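Local structure of Xaa-Pro dipeptidase (Lactobacillus brevis, 3I7M) at residues A[22-27]-A[103-108]. The protein is a member of the M24B metallopeptidase family, probably a manganese-dependent aminopeptidase acting on Xaa-Pro dipeptides, represented here by its N-terminal creatinase/prolidase domain. Residues are numbered along the deposited sequence; the frame is centred on the assembly and turned at random.
Sequences YLSNPK and AIEKGQ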
ATOM      1  N   TYR A  22      -0.305  -3.492   2.742  1.00  8.60           N
ATOM      2  CA  TYR A  22       0.507  -2.396   2.179  1.00  8.45           C
ATOM      3  C   TYR A  22       1.335  -2.997   1.084  1.00  7.30           C
ATOM      4  O   TYR A  22       2.260  -3.791   1.375  1.00  8.40           O
ATOM      5  CB  TYR A  22       1.351  -1.810   3.305  1.00  7.91           C
ATOM      6  CG  TYR A  22       2.245  -0.688   2.830  1.00  8.07           C
ATOM      7  CD1 TYR A  22       1.796   0.622   2.885  1.00 10.38           C
ATOM      8  CD2 TYR A  22       3.541  -0.915   2.488  1.00  8.16           C
ATOM      9  CE1 TYR A  22       2.607   1.648   2.421  1.00  9.81           C
ATOM     10  CE2 TYR A  22       4.380   0.141   2.019  1.00  8.67           C
ATOM     11  CZ  TYR A  22       3.874   1.389   2.055  1.00  7.96           C
ATOM     12  OH  TYR A  22       4.679   2.434   1.568  1.00 12.57           O
ATOM     13  N   LEU A  23       1.044  -2.683  -0.184  1.00  8.64           N
ATOM     14  CA  LEU A  23       1.773  -3.202  -1.369  1.00  8.23           C
ATOM     15  C   LEU A  23       2.784  -2.147  -1.817  1.00  8.00           C
ATOM     16  O   LEU A  23       2.414  -0.950  -1.969  1.00 10.03           O
ATOM     17  CB  LEU A  23       0.787  -3.486  -2.458  1.00  9.61           C
ATOM     18  CG  LEU A  23      -0.223  -4.575  -2.112  1.00  8.71           C
ATOM     19  CD1 LEU A  23      -1.177  -4.700  -3.311  1.00 12.16           C
ATOM     20  CD2 LEU A  23       0.377  -5.906  -1.707  1.00  8.93           C
ATOM     21  N   SER A  24       4.021  -2.599  -1.946  1.00  7.37           N
ATOM     22  CA  SER A  24       5.166  -1.729  -2.297  1.00  8.50           C
ATOM     23  C   SER A  24       5.940  -2.198  -3.503  1.00  8.73           C
ATOM     24  O   SER A  24       6.857  -1.458  -3.943  1.00  9.55           O
ATOM     25  CB  SER A  24       6.101  -1.662  -1.076  1.00  9.29           C
ATOM     26  OG  SER A  24       6.518  -2.980  -0.688  1.00  8.62           O
ATOM     27  N   ASN A  25       5.741  -3.430  -3.968  1.00  8.86           N
ATOM     28  CA  ASN A  25       6.541  -3.972  -5.060  1.00  9.55           C
ATOM     29  C   ASN A  25       6.068  -3.318  -6.360  1.00 10.32           C
ATOM     30  O   ASN A  25       4.926  -3.485  -6.691  1.00 10.43           O
ATOM     31  CB  ASN A  25       6.430  -5.507  -5.073  1.00  9.47           C
ATOM     32  CG  ASN A  25       7.294  -6.178  -6.078  1.00  9.48           C
ATOM     33  OD1 ASN A  25       7.889  -5.534  -6.973  1.00 12.40           O
ATOM     34  ND2 ASN A  25       7.425  -7.465  -5.932  1.00 12.06           N
ATOM     35  N   PRO A  26       6.967  -2.596  -7.064  1.00 10.89           N
ATOM     36  CA  PRO A  26       6.472  -1.950  -8.290  1.00 11.32           C
ATOM     37  C   PRO A  26       5.882  -2.984  -9.273  1.00 11.72           C
ATOM     38  O   PRO A  26       4.986  -2.633 -10.030  1.00 12.57           O
ATOM     39  CB  PRO A  26       7.702  -1.298  -8.887  1.00 13.45           C
ATOM     40  CG  PRO A  26       8.713  -1.208  -7.769  1.00 14.57           C
ATOM     41  CD  PRO A  26       8.368  -2.260  -6.758  1.00 11.12           C
ATOM     42  N   LYS A  27       6.394  -4.196  -9.291  1.00 11.56           N
ATOM     43  CA  LYS A  27       5.826  -5.261 -10.188  1.00 11.00           C
ATOM     44  C   LYS A  27       4.418  -5.600  -9.784  1.00 11.97           C
ATOM     45  O   LYS A  27       3.554  -5.849 -10.623  1.00 11.69           O
ATOM     46  CB  LYS A  27       6.685  -6.495 -10.166  1.00 13.18           C
ATOM     47  CG  LYS A  27       8.118  -6.327 -10.740  1.00 20.49           C
ATOM     48  CD  LYS A  27       8.169  -6.258 -12.279  1.00 25.77           C
ATOM     49  CE  LYS A  27       9.596  -5.910 -12.787  1.00 28.73           C
ATOM     50  NZ  LYS A  27       9.698  -5.655 -14.291  1.00 30.45           N
ATOM     51  N   ALA A 103      -0.287  -6.679   6.576  1.00  8.25           N
ATOM     52  CA  ALA A 103       0.413  -7.513   5.622  1.00  7.24           C
ATOM     53  C   ALA A 103       1.253  -6.633   4.709  1.00  8.17           C
ATOM     54  O   ALA A 103       0.825  -5.535   4.326  1.00  8.68           O
ATOM     55  CB  ALA A 103      -0.590  -8.283   4.793  1.00  8.66           C
ATOM     56  N   ILE A 104       2.456  -7.118   4.436  1.00  7.34           N
ATOM     57  CA  ILE A 104       3.405  -6.444   3.536  1.00  6.49           C
ATOM     58  C   ILE A 104       3.990  -7.491   2.564  1.00  6.34           C
ATOM     59  O   ILE A 104       3.836  -8.712   2.787  1.00  7.33           O
ATOM     60  CB  ILE A 104       4.526  -5.691   4.280  1.00  7.36           C
ATOM     61  CG1 ILE A 104       5.154  -6.577   5.334  1.00  7.65           C
ATOM     62  CG2 ILE A 104       3.938  -4.408   4.899  1.00  8.28           C
ATOM     63  CD1 ILE A 104       6.445  -6.061   5.845  1.00 10.32           C
ATOM     64  N   GLU A 105       4.699  -7.056   1.550  1.00  6.75           N
ATOM     65  CA  GLU A 105       5.401  -7.895   0.601  1.00  6.91           C
ATOM     66  C   GLU A 105       6.828  -7.983   1.136  1.00  6.32           C
ATOM     67  O   GLU A 105       7.754  -7.241   0.761  1.00  6.73           O
ATOM     68  CB  GLU A 105       5.406  -7.238  -0.789  1.00  6.64           C
ATOM     69  CG  GLU A 105       3.980  -7.153  -1.310  1.00  7.03           C
ATOM     70  CD  GLU A 105       3.953  -6.598  -2.701  1.00  9.03           C
ATOM     71  OE1 GLU A 105       3.893  -5.349  -2.858  1.00  9.06           O
ATOM     72  OE2 GLU A 105       3.929  -7.403  -3.660  1.00  9.68           O
ATOM     73  N   LYS A 106       7.044  -8.935   2.019  1.00  7.19           N
ATOM     74  CA  LYS A 106       8.302  -8.984   2.766  1.00  7.33           C
ATOM     75  C   LYS A 106       9.491  -9.312   1.910  1.00  7.06           C
ATOM     76  O   LYS A 106      10.627  -8.975   2.240  1.00  6.95           O
ATOM     77  CB  LYS A 106       8.224 -10.001   3.903  1.00  7.78           C
ATOM     78  CG  LYS A 106       7.223  -9.566   4.919  1.00  8.14           C
ATOM     79  CD  LYS A 106       7.263 -10.402   6.236  1.00  9.15           C
ATOM     80  CE  LYS A 106       6.429  -9.775   7.355  1.00 10.85           C
ATOM     81  NZ  LYS A 106       6.493 -10.623   8.664  1.00  9.69           N
ATOM     82  N   GLY A 107       9.326 -10.005   0.788  1.00  7.30           N
ATOM     83  CA  GLY A 107      10.446 -10.280  -0.084  1.00  6.77           C
ATOM     84  C   GLY A 107      11.038  -9.070  -0.747  1.00  6.18           C
ATOM     85  O   GLY A 107      12.208  -9.096  -1.175  1.00  7.95           O
ATOM     86  N   GLN A 108      10.289  -7.985  -0.827  1.00  6.71           N
ATOM     87  CA  GLN A 108      10.707  -6.754  -1.501  1.00  7.33           C
ATOM     88  C   GLN A 108      10.882  -5.587  -0.534  1.00  7.22           C
ATOM     89  O   GLN A 108      11.776  -4.763  -0.784  1.00  8.18           O
ATOM     90  CB  GLN A 108       9.710  -6.412  -2.641  1.00  7.75           C
ATOM     91  CG  GLN A 108      10.045  -5.131  -3.399  1.00  8.82           C
ATOM     92  CD  GLN A 108       9.529  -3.871  -2.799  1.00 11.04           C
ATOM     93  OE1 GLN A 108      10.006  -2.741  -3.164  1.00 16.96           O
ATOM     94  NE2 GLN A 108       8.536  -4.000  -2.053  1.00  9.37           N
TER
HETATM   95  O   HOH W   1       4.921  -4.232   1.213  1.00  8.70           O
HETATM   96  O   HOH W   2       5.879  -9.126  -4.015  1.00 13.77           O
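E105 OE1 is gripped by two consecutive backbone N-H groups of the turn that leads from strand 20-23 into helix 26-33. S24 N lies 2.9 Å from E105 OE1 and meets it nearly along the C-O bond, though its N-H is bent to 137°. N25 N, also 2.9 Å from E105 OE1, gives a much straighter bond but arrives from above the carboxylate plane. The E105 chain, CG anti to the carbonyl carbon (chi1 -65°) and extended beyond it, reaches across to the turn with L23 CD2 against its CG at 3.8 Å and N25 CB above the carboxylate plane, just beyond its two oxygens. The other oxygen, OE2, bonds to T28 OG1 in the first turn of the helix and accepts a hydrogen bond from a water that in turn accepts from N25 ND2. N25 itself is the N-cap: its OD1 accepts from K27 N at 3.1 Å, the donor sitting above the carbonyl plane. Q108, bent at chi2, lays its amide nearly parallel to that of N25, planes 17° apart, and sends NE2 to S24 OG in a short, bent bond of 2.6 Å, close to the Q108 amide plane. Further back the strands run parallel, Y22 N donating to A103 O at 2.8 Å; just beyond, a water links Y22 O, S24 OG and E105 N where the chains diverge. An alanine in place of E105 would probably leave the N-H groups of S24 and N25 without the oxygen they share and T28 OG1 without its carboxylate partner, the turn free to shift. Such a buried carboxylate, held by two amides, a hydroxyl and a water near a helix N-terminus, is likely to stay ionised, tying the end of strand 101-104 to the helix that follows its neighbour.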